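Local coordinates for probable LacI-family transcriptional regulator (Corynebacterium glutamicum ATCC 13032, PDB 3BIL), which probably binds DNA through an N-terminal helix-turn-helix domain and regulates transcription, although its targets and effector are not established, at residues D124-V129 and M146-V151; T290-N295 and T325-R330; A242-A247 and S272-D277. All blocks are in the same frame, centred on the assembly; numbering follows the deposited sequence. Where two conformers were deposited one is given.

Interaction 1 of 3, residues D124-V129 and M146-V151; sequences DGIICV and MPVVLV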
ATOM      1  N   ASP A 124     -25.714  -7.223  -2.181  1.00 78.10           N
ATOM      2  CA  ASP A 124     -26.729  -6.380  -1.536  1.00 77.83           C
ATOM      3  C   ASP A 124     -26.523  -4.873  -1.790  1.00 77.85           C
ATOM      4  O   ASP A 124     -27.500  -4.139  -1.979  1.00 76.64           O
ATOM      5  CB  ASP A 124     -26.810  -6.672  -0.027  1.00 78.99           C
ATOM      6  CG  ASP A 124     -27.192  -8.126   0.284  1.00 80.46           C
ATOM      7  OD1 ASP A 124     -27.274  -8.956  -0.647  1.00 81.04           O
ATOM      8  OD2 ASP A 124     -27.402  -8.449   1.473  1.00 81.07           O
ATOM      9  N   GLY A 125     -25.257  -4.432  -1.800  1.00 77.56           N
ATOM     10  CA  GLY A 125     -24.890  -3.016  -2.036  1.00 74.87           C
ATOM     11  C   GLY A 125     -23.533  -2.756  -2.692  1.00 71.00           C
ATOM     12  O   GLY A 125     -22.640  -3.602  -2.678  1.00 73.47           O
ATOM     13  N   ILE A 126     -23.376  -1.575  -3.273  1.00 65.69           N
ATOM     14  CA  ILE A 126     -22.119  -1.190  -3.914  1.00 61.89           C
ATOM     15  C   ILE A 126     -21.608   0.123  -3.336  1.00 59.69           C
ATOM     16  O   ILE A 126     -22.315   1.127  -3.373  1.00 60.05           O
ATOM     17  CB  ILE A 126     -22.278  -1.042  -5.451  1.00 58.15           C
ATOM     18  CG1 ILE A 126     -22.525  -2.406  -6.091  1.00 55.13           C
ATOM     19  CG2 ILE A 126     -21.055  -0.384  -6.057  1.00 55.87           C
ATOM     20  CD1 ILE A 126     -22.557  -2.383  -7.592  1.00 54.53           C
ATOM     21  N   ILE A 127     -20.396   0.100  -2.782  1.00 56.08           N
ATOM     22  CA  ILE A 127     -19.694   1.327  -2.400  1.00 50.40           C
ATOM     23  C   ILE A 127     -18.585   1.514  -3.395  1.00 50.02           C
ATOM     24  O   ILE A 127     -17.815   0.586  -3.668  1.00 49.27           O
ATOM     25  CB  ILE A 127     -19.099   1.247  -1.020  1.00 45.95           C
ATOM     26  CG1 ILE A 127     -20.207   1.329   0.028  1.00 45.29           C
ATOM     27  CG2 ILE A 127     -18.089   2.373  -0.828  1.00 44.08           C
ATOM     28  CD1 ILE A 127     -19.769   0.940   1.428  1.00 43.39           C
ATOM     29  N   CYS A 128     -18.488   2.718  -3.933  1.00 49.76           N
ATOM     30  CA  CYS A 128     -17.717   2.888  -5.149  1.00 49.76           C
ATOM     31  C   CYS A 128     -17.087   4.278  -5.346  1.00 49.58           C
ATOM     32  O   CYS A 128     -17.662   5.293  -4.934  1.00 52.18           O
ATOM     33  CB  CYS A 128     -18.625   2.521  -6.311  1.00 49.78           C
ATOM     34  SG  CYS A 128     -18.187   3.292  -7.802  1.00 54.80           S
ATOM     35  N   VAL A 129     -15.902   4.308  -5.969  1.00 47.78           N
ATOM     36  CA  VAL A 129     -15.202   5.556  -6.329  1.00 44.75           C
ATOM     37  C   VAL A 129     -15.389   5.795  -7.812  1.00 47.97           C
ATOM     38  O   VAL A 129     -14.655   5.245  -8.624  1.00 52.75           O
ATOM     39  CB  VAL A 129     -13.675   5.546  -6.010  1.00 40.47           C
ATOM     40  CG1 VAL A 129     -13.048   6.860  -6.416  1.00 37.46           C
ATOM     41  CG2 VAL A 129     -13.410   5.286  -4.530  1.00 37.44           C
ATOM     42  N   MET A 146     -30.395  -1.137  -7.365  1.00 63.35           N
ATOM     43  CA  MET A 146     -29.129  -1.373  -6.673  1.00 64.90           C
ATOM     44  C   MET A 146     -28.858  -0.223  -5.698  1.00 64.58           C
ATOM     45  O   MET A 146     -28.747   0.923  -6.151  1.00 66.26           O
ATOM     46  CB  MET A 146     -27.973  -1.458  -7.691  1.00 62.67           C
ATOM     47  CG  MET A 146     -27.046  -2.662  -7.540  1.00 60.23           C
ATOM     48  SD  MET A 146     -26.746  -3.250  -5.867  1.00 59.71           S
ATOM     49  CE  MET A 146     -26.142  -4.864  -6.325  1.00 61.04           C
ATOM     50  N   PRO A 147     -28.795  -0.502  -4.367  1.00 63.38           N
ATOM     51  CA  PRO A 147     -28.202   0.507  -3.454  1.00 63.21           C
ATOM     52  C   PRO A 147     -26.700   0.805  -3.771  1.00 65.55           C
ATOM     53  O   PRO A 147     -25.837  -0.070  -3.572  1.00 65.48           O
ATOM     54  CB  PRO A 147     -28.367  -0.115  -2.058  1.00 59.93           C
ATOM     55  CG  PRO A 147     -29.361  -1.233  -2.215  1.00 59.01           C
ATOM     56  CD  PRO A 147     -29.284  -1.694  -3.640  1.00 61.82           C
ATOM     57  N   VAL A 148     -26.436   2.016  -4.296  1.00 63.86           N
ATOM     58  CA  VAL A 148     -25.100   2.551  -4.609  1.00 62.31           C
ATOM     59  C   VAL A 148     -24.735   3.692  -3.660  1.00 61.96           C
ATOM     60  O   VAL A 148     -25.603   4.452  -3.213  1.00 63.72           O
ATOM     61  CB  VAL A 148     -24.996   3.101  -6.067  1.00 64.53           C
ATOM     62  CG1 VAL A 148     -24.585   2.023  -7.050  1.00 64.11           C
ATOM     63  CG2 VAL A 148     -26.309   3.754  -6.511  1.00 65.89           C
ATOM     64  N   VAL A 149     -23.442   3.783  -3.349  1.00 60.00           N
ATOM     65  CA  VAL A 149     -22.851   4.864  -2.561  1.00 52.75           C
ATOM     66  C   VAL A 149     -21.534   5.212  -3.221  1.00 49.81           C
ATOM     67  O   VAL A 149     -20.738   4.328  -3.538  1.00 51.57           O
ATOM     68  CB  VAL A 149     -22.561   4.438  -1.101  1.00 54.19           C
ATOM     69  CG1 VAL A 149     -21.937   5.584  -0.335  1.00 51.78           C
ATOM     70  CG2 VAL A 149     -23.828   3.990  -0.390  1.00 54.02           C
ATOM     71  N   LEU A 150     -21.300   6.494  -3.440  1.00 47.64           N
ATOM     72  CA  LEU A 150     -20.023   6.946  -3.967  1.00 43.83           C
ATOM     73  C   LEU A 150     -19.161   7.505  -2.826  1.00 44.50           C
ATOM     74  O   LEU A 150     -19.684   8.115  -1.871  1.00 39.52           O
ATOM     75  CB  LEU A 150     -20.218   7.991  -5.069  1.00 45.55           C
ATOM     76  CG  LEU A 150     -21.122   7.647  -6.262  1.00 46.54           C
ATOM     77  CD1 LEU A 150     -21.395   8.887  -7.065  1.00 45.45           C
ATOM     78  CD2 LEU A 150     -20.528   6.569  -7.177  1.00 46.96           C
ATOM     79  N   VAL A 151     -17.849   7.256  -2.910  1.00 42.52           N
ATOM     80  CA  VAL A 151     -16.900   7.702  -1.886  1.00 41.29           C
ATOM     81  C   VAL A 151     -15.702   8.402  -2.468  1.00 41.91           C
ATOM     82  O   VAL A 151     -15.220   8.031  -3.561  1.00 43.27           O
ATOM     83  CB  VAL A 151     -16.347   6.538  -1.015  1.00 40.90           C
ATOM     84  CG1 VAL A 151     -17.193   6.343   0.168  1.00 42.98           C
ATOM     85  CG2 VAL A 151     -16.227   5.242  -1.811  1.00 41.08           C
TER

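Interaction 2 of 3, residues T290-N295 and T325-R330; sequences TVIDQN and TALIHR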
ATOM      1  N   THR A 290       4.763  16.855   7.828  1.00 27.60           N
ATOM      2  CA  THR A 290       3.486  17.470   7.974  1.00 22.32           C
ATOM      3  C   THR A 290       2.585  16.978   6.814  1.00 20.24           C
ATOM      4  O   THR A 290       2.953  17.035   5.666  1.00 26.96           O
ATOM      5  CB  THR A 290       3.664  18.976   8.021  1.00 22.67           C
ATOM      6  OG1 THR A 290       4.544  19.320   9.113  1.00 27.84           O
ATOM      7  CG2 THR A 290       2.318  19.677   8.220  1.00 22.56           C
ATOM      8  N   VAL A 291       1.394  16.502   7.113  1.00 17.37           N
ATOM      9  CA  VAL A 291       0.508  15.995   6.082  1.00 12.81           C
ATOM     10  C   VAL A 291      -0.929  16.377   6.408  1.00 24.39           C
ATOM     11  O   VAL A 291      -1.264  16.741   7.547  1.00 25.12           O
ATOM     12  CB  VAL A 291       0.529  14.431   5.966  1.00 15.33           C
ATOM     13  CG1 VAL A 291       1.896  13.880   5.382  1.00  8.10           C
ATOM     14  CG2 VAL A 291       0.176  13.739   7.295  1.00  7.79           C
ATOM     15  N   ILE A 292      -1.772  16.269   5.386  1.00 28.34           N
ATOM     16  CA  ILE A 292      -3.175  16.494   5.504  1.00 28.55           C
ATOM     17  C   ILE A 292      -3.856  15.150   5.609  1.00 28.18           C
ATOM     18  O   ILE A 292      -3.763  14.316   4.726  1.00 32.26           O
ATOM     19  CB  ILE A 292      -3.687  17.375   4.346  1.00 30.16           C
ATOM     20  CG1 ILE A 292      -3.141  18.805   4.536  1.00 28.38           C
ATOM     21  CG2 ILE A 292      -5.219  17.389   4.312  1.00 28.45           C
ATOM     22  CD1 ILE A 292      -3.459  19.736   3.375  1.00 26.44           C
ATOM     23  N   ASP A 293      -4.500  14.916   6.737  1.00 27.01           N
ATOM     24  CA  ASP A 293      -5.157  13.656   6.951  1.00 27.18           C
ATOM     25  C   ASP A 293      -6.617  13.792   6.520  1.00 29.63           C
ATOM     26  O   ASP A 293      -7.261  14.798   6.766  1.00 36.45           O
ATOM     27  CB  ASP A 293      -4.998  13.228   8.423  1.00 31.50           C
ATOM     28  CG  ASP A 293      -5.933  12.070   8.835  1.00 34.93           C
ATOM     29  OD1 ASP A 293      -6.500  11.381   7.977  1.00 37.01           O
ATOM     30  OD2 ASP A 293      -6.112  11.836  10.036  1.00 41.83           O
ATOM     31  N   GLN A 294      -7.129  12.776   5.865  1.00 30.37           N
ATOM     32  CA  GLN A 294      -8.485  12.781   5.396  1.00 32.78           C
ATOM     33  C   GLN A 294      -9.388  11.898   6.185  1.00 36.84           C
ATOM     34  O   GLN A 294     -10.582  11.791   5.868  1.00 43.12           O
ATOM     35  CB  GLN A 294      -8.502  12.220   4.009  1.00 34.45           C
ATOM     36  CG  GLN A 294      -8.405  13.245   2.980  1.00 36.53           C
ATOM     37  CD  GLN A 294      -8.448  12.584   1.686  1.00 40.32           C
ATOM     38  OE1 GLN A 294      -9.524  12.433   1.101  1.00 38.13           O
ATOM     39  NE2 GLN A 294      -7.299  12.070   1.253  1.00 39.03           N
ATOM     40  N   ASN A 295      -8.821  11.215   7.166  1.00 36.92           N
ATOM     41  CA  ASN A 295      -9.593  10.409   8.071  1.00 39.63           C
ATOM     42  C   ASN A 295     -10.384   9.304   7.366  1.00 39.17           C
ATOM     43  O   ASN A 295     -11.611   9.249   7.466  1.00 35.95           O
ATOM     44  CB  ASN A 295     -10.504  11.311   8.912  1.00 48.09           C
ATOM     45  CG  ASN A 295     -10.625  10.820  10.324  1.00 53.10           C
ATOM     46  OD1 ASN A 295     -11.358   9.858  10.608  1.00 53.31           O
ATOM     47  ND2 ASN A 295      -9.849  11.437  11.224  1.00 55.20           N
ATOM     48  N   THR A 325     -11.244  17.574   6.935  1.00 31.95           N
ATOM     49  CA  THR A 325      -9.900  17.142   6.696  1.00 28.89           C
ATOM     50  C   THR A 325      -9.035  17.852   7.740  1.00 28.76           C
ATOM     51  O   THR A 325      -9.437  18.914   8.234  1.00 26.54           O
ATOM     52  CB  THR A 325      -9.555  17.561   5.285  1.00 31.66           C
ATOM     53  OG1 THR A 325      -9.017  16.444   4.577  1.00 36.67           O
ATOM     54  CG2 THR A 325      -8.618  18.745   5.244  1.00 30.33           C
ATOM     55  N   ALA A 326      -7.891  17.273   8.130  1.00 23.53           N
ATOM     56  CA  ALA A 326      -7.124  17.891   9.209  1.00 23.71           C
ATOM     57  C   ALA A 326      -5.629  17.939   8.946  1.00 23.41           C
ATOM     58  O   ALA A 326      -5.108  17.087   8.248  1.00 30.03           O
ATOM     59  CB  ALA A 326      -7.442  17.198  10.545  1.00 18.55           C
ATOM     60  N   LEU A 327      -4.949  18.944   9.477  1.00 23.16           N
ATOM     61  CA  LEU A 327      -3.485  19.049   9.392  1.00 20.53           C
ATOM     62  C   LEU A 327      -2.762  18.415  10.618  1.00 24.55           C
ATOM     63  O   LEU A 327      -2.893  18.905  11.734  1.00 26.84           O
ATOM     64  CB  LEU A 327      -3.083  20.517   9.270  1.00 18.74           C
ATOM     65  CG  LEU A 327      -1.601  20.794   9.055  1.00 23.10           C
ATOM     66  CD1 LEU A 327      -1.199  20.443   7.625  1.00 26.62           C
ATOM     67  CD2 LEU A 327      -1.332  22.270   9.274  1.00 27.34           C
ATOM     68  N   ILE A 328      -1.996  17.342  10.386  1.00 19.87           N
ATOM     69  CA  ILE A 328      -1.116  16.751  11.352  1.00 20.23           C
ATOM     70  C   ILE A 328       0.236  17.495  11.278  1.00 21.20           C
ATOM     71  O   ILE A 328       0.999  17.321  10.332  1.00 33.10           O
ATOM     72  CB  ILE A 328      -0.921  15.225  11.053  1.00 23.38           C
ATOM     73  CG1 ILE A 328      -2.233  14.530  10.680  1.00 28.37           C
ATOM     74  CG2 ILE A 328      -0.247  14.486  12.209  1.00 28.59           C
ATOM     75  CD1 ILE A 328      -3.384  14.667  11.655  1.00 27.02           C
ATOM     76  N   HIS A 329       0.525  18.313  12.266  1.00 20.74           N
ATOM     77  CA  HIS A 329       1.770  19.073  12.288  0.50 25.48           C
ATOM     78  C   HIS A 329       2.908  18.184  12.762  1.00 27.35           C
ATOM     79  O   HIS A 329       2.893  17.654  13.881  1.00 33.05           O
ATOM     80  CB  HIS A 329       1.641  20.334  13.168  0.50 28.60           C
ATOM     81  CG  HIS A 329       2.684  21.382  12.898  0.50 32.40           C
ATOM     82  ND1 HIS A 329       2.554  22.687  13.327  0.50 31.86           N
ATOM     83  CD2 HIS A 329       3.879  21.312  12.262  0.50 31.46           C
ATOM     84  CE1 HIS A 329       3.620  23.372  12.964  0.50 32.77           C
ATOM     85  NE2 HIS A 329       4.440  22.561  12.318  0.50 31.29           N
ATOM     86  N   ARG A 330       3.880  17.996  11.869  1.00 27.62           N
ATOM     87  CA  ARG A 330       5.064  17.231  12.208  1.00 24.08           C
ATOM     88  C   ARG A 330       6.287  18.113  12.049  1.00 28.93           C
ATOM     89  O   ARG A 330       6.289  19.212  12.602  1.00 28.22           O
ATOM     90  CB  ARG A 330       5.158  15.980  11.412  1.00 24.98           C
ATOM     91  CG  ARG A 330       3.944  15.089  11.587  1.00 26.52           C
ATOM     92  CD  ARG A 330       4.395  13.633  11.404  1.00 23.47           C
ATOM     93  NE  ARG A 330       3.267  12.716  11.450  1.00 18.51           N
ATOM     94  CZ  ARG A 330       2.713  12.130  10.413  1.00 19.41           C
ATOM     95  NH1 ARG A 330       3.196  12.314   9.190  1.00 27.84           N
ATOM     96  NH2 ARG A 330       1.687  11.324  10.608  1.00 21.95           N
TER

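Interaction 3 of 3, residues A242-A247 and S272-D277; sequences AKTLFA and SVIGFD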
ATOM      1  N   ALA A 242      10.463  27.100  -6.163  1.00 26.42           N
ATOM      2  CA  ALA A 242       9.643  26.648  -5.002  1.00 24.92           C
ATOM      3  C   ALA A 242      10.517  26.366  -3.826  1.00 28.88           C
ATOM      4  O   ALA A 242      11.571  25.770  -3.980  1.00 36.49           O
ATOM      5  CB  ALA A 242       8.770  25.405  -5.330  1.00 16.76           C
ATOM      6  N   LYS A 243      10.109  26.859  -2.659  1.00 35.45           N
ATOM      7  CA  LYS A 243      10.791  26.560  -1.399  1.00 35.02           C
ATOM      8  C   LYS A 243       9.937  25.603  -0.549  1.00 31.12           C
ATOM      9  O   LYS A 243      10.373  25.132   0.499  1.00 24.90           O
ATOM     10  CB  LYS A 243      11.197  27.854  -0.664  1.00 36.06           C
ATOM     11  CG  LYS A 243      12.533  28.403  -1.187  1.00 41.53           C
ATOM     12  CD  LYS A 243      13.074  29.618  -0.443  1.00 46.43           C
ATOM     13  CE  LYS A 243      12.607  30.935  -1.145  1.00 57.82           C
ATOM     14  NZ  LYS A 243      13.655  32.029  -1.305  1.00 56.57           N
ATOM     15  N   THR A 244       8.734  25.294  -1.048  1.00 26.60           N
ATOM     16  CA  THR A 244       7.840  24.359  -0.409  1.00 21.13           C
ATOM     17  C   THR A 244       7.162  23.518  -1.479  1.00 25.52           C
ATOM     18  O   THR A 244       6.761  24.024  -2.535  1.00 23.99           O
ATOM     19  CB  THR A 244       6.779  25.078   0.487  1.00 22.78           C
ATOM     20  OG1 THR A 244       7.409  25.547   1.694  1.00 21.50           O
ATOM     21  CG2 THR A 244       5.625  24.127   0.923  1.00 20.29           C
ATOM     22  N   LEU A 245       7.048  22.217  -1.230  1.00 22.35           N
ATOM     23  CA  LEU A 245       6.349  21.383  -2.173  1.00 24.43           C
ATOM     24  C   LEU A 245       5.120  20.857  -1.455  1.00 24.57           C
ATOM     25  O   LEU A 245       5.209  20.329  -0.349  1.00 28.39           O
ATOM     26  CB  LEU A 245       7.268  20.292  -2.735  1.00 24.69           C
ATOM     27  CG  LEU A 245       8.480  20.861  -3.526  1.00 27.45           C
ATOM     28  CD1 LEU A 245       9.623  19.809  -3.793  1.00 27.55           C
ATOM     29  CD2 LEU A 245       8.028  21.536  -4.839  1.00 20.70           C
ATOM     30  N   PHE A 246       3.966  21.027  -2.075  1.00 19.37           N
ATOM     31  CA  PHE A 246       2.730  20.804  -1.400  1.00 20.51           C
ATOM     32  C   PHE A 246       1.992  19.867  -2.350  1.00 19.32           C
ATOM     33  O   PHE A 246       1.441  20.257  -3.361  1.00 24.05           O
ATOM     34  CB  PHE A 246       2.051  22.178  -1.118  1.00 18.68           C
ATOM     35  CG  PHE A 246       0.721  22.118  -0.347  1.00 18.35           C
ATOM     36  CD1 PHE A 246       0.367  23.166   0.490  1.00 20.13           C
ATOM     37  CD2 PHE A 246      -0.179  21.092  -0.514  1.00 17.99           C
ATOM     38  CE1 PHE A 246      -0.816  23.176   1.148  1.00 18.05           C
ATOM     39  CE2 PHE A 246      -1.365  21.094   0.121  1.00 18.85           C
ATOM     40  CZ  PHE A 246      -1.703  22.132   0.960  1.00 20.16           C
ATOM     41  N   ALA A 247       2.039  18.589  -2.043  1.00 21.96           N
ATOM     42  CA  ALA A 247       1.435  17.597  -2.913  1.00 21.93           C
ATOM     43  C   ALA A 247      -0.013  17.571  -2.616  1.00 23.21           C
ATOM     44  O   ALA A 247      -0.401  17.837  -1.492  1.00 28.83           O
ATOM     45  CB  ALA A 247       2.013  16.268  -2.579  1.00 21.55           C
ATOM     46  N   SER A 272      10.689  22.821   2.344  1.00 26.95           N
ATOM     47  CA  SER A 272       9.546  22.401   3.137  1.00 25.61           C
ATOM     48  C   SER A 272       8.640  21.468   2.344  1.00 28.44           C
ATOM     49  O   SER A 272       8.450  21.689   1.170  1.00 24.34           O
ATOM     50  CB  SER A 272       8.713  23.609   3.614  1.00 21.43           C
ATOM     51  OG  SER A 272       9.502  24.464   4.438  1.00 21.19           O
ATOM     52  N   VAL A 273       8.038  20.462   3.002  1.00 28.05           N
ATOM     53  CA  VAL A 273       7.064  19.604   2.334  1.00 24.68           C
ATOM     54  C   VAL A 273       5.742  19.564   3.102  1.00 25.63           C
ATOM     55  O   VAL A 273       5.736  19.497   4.324  1.00 25.73           O
ATOM     56  CB  VAL A 273       7.615  18.160   2.103  1.00 20.94           C
ATOM     57  CG1 VAL A 273       6.568  17.246   1.431  1.00 19.15           C
ATOM     58  CG2 VAL A 273       8.817  18.219   1.220  1.00 20.05           C
ATOM     59  N   ILE A 274       4.640  19.624   2.362  1.00 23.31           N
ATOM     60  CA  ILE A 274       3.351  19.230   2.865  1.00 27.60           C
ATOM     61  C   ILE A 274       2.862  18.038   2.058  1.00 26.50           C
ATOM     62  O   ILE A 274       2.766  18.143   0.833  1.00 24.97           O
ATOM     63  CB  ILE A 274       2.282  20.344   2.740  1.00 27.20           C
ATOM     64  CG1 ILE A 274       2.785  21.670   3.332  1.00 30.16           C
ATOM     65  CG2 ILE A 274       0.976  19.882   3.407  1.00 21.77           C
ATOM     66  CD1 ILE A 274       2.861  21.722   4.852  1.00 25.54           C
ATOM     67  N   GLY A 275       2.543  16.923   2.742  1.00 23.17           N
ATOM     68  CA  GLY A 275       2.145  15.702   2.063  1.00 21.03           C
ATOM     69  C   GLY A 275       0.677  15.513   2.148  1.00 19.87           C
ATOM     70  O   GLY A 275       0.018  16.208   2.881  1.00 23.51           O
ATOM     71  N   PHE A 276       0.151  14.556   1.407  1.00 27.65           N
ATOM     72  CA  PHE A 276      -1.273  14.268   1.489  1.00 33.52           C
ATOM     73  C   PHE A 276      -1.470  12.797   1.837  1.00 36.02           C
ATOM     74  O   PHE A 276      -0.810  11.944   1.241  1.00 40.03           O
ATOM     75  CB  PHE A 276      -1.979  14.629   0.184  1.00 33.37           C
ATOM     76  CG  PHE A 276      -3.286  15.410   0.378  1.00 32.55           C
ATOM     77  CD1 PHE A 276      -3.293  16.808   0.335  1.00 28.79           C
ATOM     78  CD2 PHE A 276      -4.497  14.741   0.595  1.00 31.39           C
ATOM     79  CE1 PHE A 276      -4.479  17.537   0.501  1.00 28.84           C
ATOM     80  CE2 PHE A 276      -5.699  15.457   0.783  1.00 31.56           C
ATOM     81  CZ  PHE A 276      -5.690  16.857   0.734  1.00 30.62           C
ATOM     82  N   ASP A 277      -2.357  12.529   2.810  1.00 35.04           N
ATOM     83  CA  ASP A 277      -2.621  11.197   3.401  1.00 41.29           C
ATOM     84  C   ASP A 277      -1.571  10.604   4.350  1.00 39.26           C
ATOM     85  O   ASP A 277      -0.439  11.063   4.451  1.00 42.64           O
ATOM     86  CB  ASP A 277      -3.077  10.168   2.363  1.00 47.44           C
ATOM     87  CG  ASP A 277      -4.155  10.721   1.469  1.00 52.24           C
ATOM     88  OD1 ASP A 277      -5.311  10.895   1.941  1.00 56.11           O
ATOM     89  OD2 ASP A 277      -3.826  11.022   0.302  1.00 54.06           O
TER

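Interaction 1 of 3, residues D124-V129 and M146-V151
Strands 126-128 and 148-151 pair in parallel, their short axes 20° apart and 4.6 Å from each other at closest approach. Four backbone hydrogen bonds hold them. Ile-126 N gives to Pro-147 O (2.9 Å) and Cys-128 N to Val-149 O, while Ile-126 O accepts from Val-149 N and Cys-128 O from Val-151 N (2.8 Å). The pair lies in the N-terminal half of the periplasmic-binding-protein domain, a three-layer alpha/beta/alpha arrangement, and strand 69-73 bonds to the other edge of 126-128. One face carries Ile-126, Cys-128, Val-148 and Leu-150. Ile-126 packs on helix 108-120, Val-148 and Leu-150 on helix 135-143. Cys-128 SG rests on Leu-150 CD2 at 4.1 Å. The other face carries Ile-127 and Val-149, lying side by side and covered by helix 296-308. Ile-127 holds CG1 anti to its carbonyl carbon (chi1 -73°), next to Val-149 CB. Its CG2 branch reaches forward along the sheet to Val-151 CG2 at 3.6 Å. The same Val-151 methyl also meets Val-129 CG2, the two valines crossing near a right angle. At the start of the pair, Pro-147 CD packs on Asp-124 O at 3.5 Å.

Interaction 2 of 3, residues T290-N295 and T325-R330
The guanidinium of Arg-330 is met obliquely by Val-291, whose CG2 methyl comes to 3.8 Å from NH1. The same NH1 makes a weak hydrogen bond to Leu-289 O. The carboxylate of Asp-293 turns back onto its own chain. Its OD1 accepts from Asn-295 N in an Asx turn, with Asn-295 at the N-cap of helix 296-308; the distance is very short and its exact value doubtful. The Gln-294 amide points elsewhere, its OE1 bonded to Ser-166 OG, while its CG touches Thr-325 OG1.

The backbones pair antiparallel, though strongly twisted, with 137° between the short axes. Val-291 and Ile-328 are a hydrogen-bonded pair, as are Asp-293 and Ala-326. Asp-293 N to Ala-326 O is the shortest of these bonds at 2.7 Å; Val-291 N to Ile-328 O is weak. Asp-293 O accepts from Ala-326 N in the carbonyl plane (2.9 Å) and takes a longer bond from Thr-325 OG1 above that plane (3.3 Å). In LacI-type binding-protein domains three crossovers join the two subdomains. Segment 290-295 leads into helix 296-308 of the other half, consistent with one of them.

On the face of Ile-292 and Leu-327, helix 169-181 packs against both. Ile-292 CG1 meets Leu-327 CD1 at 4.0 Å. That CD1 also reaches Thr-290 CG2 at 3.6 Å. Thr-290 has chi1 -58°, which sets OG1 anti to its carbonyl carbon and beside its backbone N, placed to accept from Arg-330 N (3.1 Å, 154° at the hydrogen). On the opposite face, which carries Val-291, Asp-293, Ala-326 and Ile-328, Ile-328 CG1 lies on Asp-293 CB at 3.8 Å.

Interaction 3 of 3, residues A242-A247 and S272-D277
Lys-243 O, just ahead of strand 244-247, accepts from Ser-272 N at 3.0 Å in an almost straight bond (176° at the hydrogen). Three more backbone bonds follow. Ser-272 O takes Leu-245 N (2.8 Å), Leu-245 O takes Ile-274 N (2.9 Å), and Ile-274 O takes Ala-247 N (3.0 Å). The strands are parallel, and helix 250-262 joins them in a beta-alpha-beta crossover of the C-terminal half of the binding-protein domain. On their outer edges, the backbone of Thr-244 bonds to Gly-188, that of Phe-246 to Gly-188 and Leu-190, and that of Val-273 to Ser-332. The hydroxyls of Thr-244 and Ser-272 sit on the same face but find partners elsewhere: Thr-244 OG1 bonds to Ala-184 O and Ser-272 OG to Ile-334 N. Further along, Phe-276 N bonds to Thr-253 OG1, and Asp-277 OD2 to Ser-250 OG. With CG anti to the backbone N (chi1 -178°), the Phe-246 ring turns one face to Ile-274. The isoleucine CG2 stands over it in a CH-pi contact, 4.1 Å from the centroid and 5° off the normal. The polar atoms named here thus have partners despite burial, and the Phe-246 and Ile-274 end adds an apolar side-chain contact.

In the fold
Interaction 1 lies in the sheet of the N-terminal subdomain, interactions 2 and 3 in that of the C-terminal subdomain, with the crossover strands near the junction. Along the chain, interaction 1 comes first, then interaction 3, then interaction 2. Interactions 1 and 3 lie on opposite sides of the chain's centre, their centres about 33 Å apart. Centre to centre, interaction 2 is about 12 Å from interaction 3 and about 27 Å from interaction 1. Strands 272-276 and 291-293 are neighbours, and Thr-290 O and Ile-292 O probably bond to Gly-275 N and Asp-277 N. Helix 169-181 packs on interactions 2 and 3. Helix 296-308 leaves interaction 2 and covers interaction 1, consistent with a crossover segment between the two subdomains.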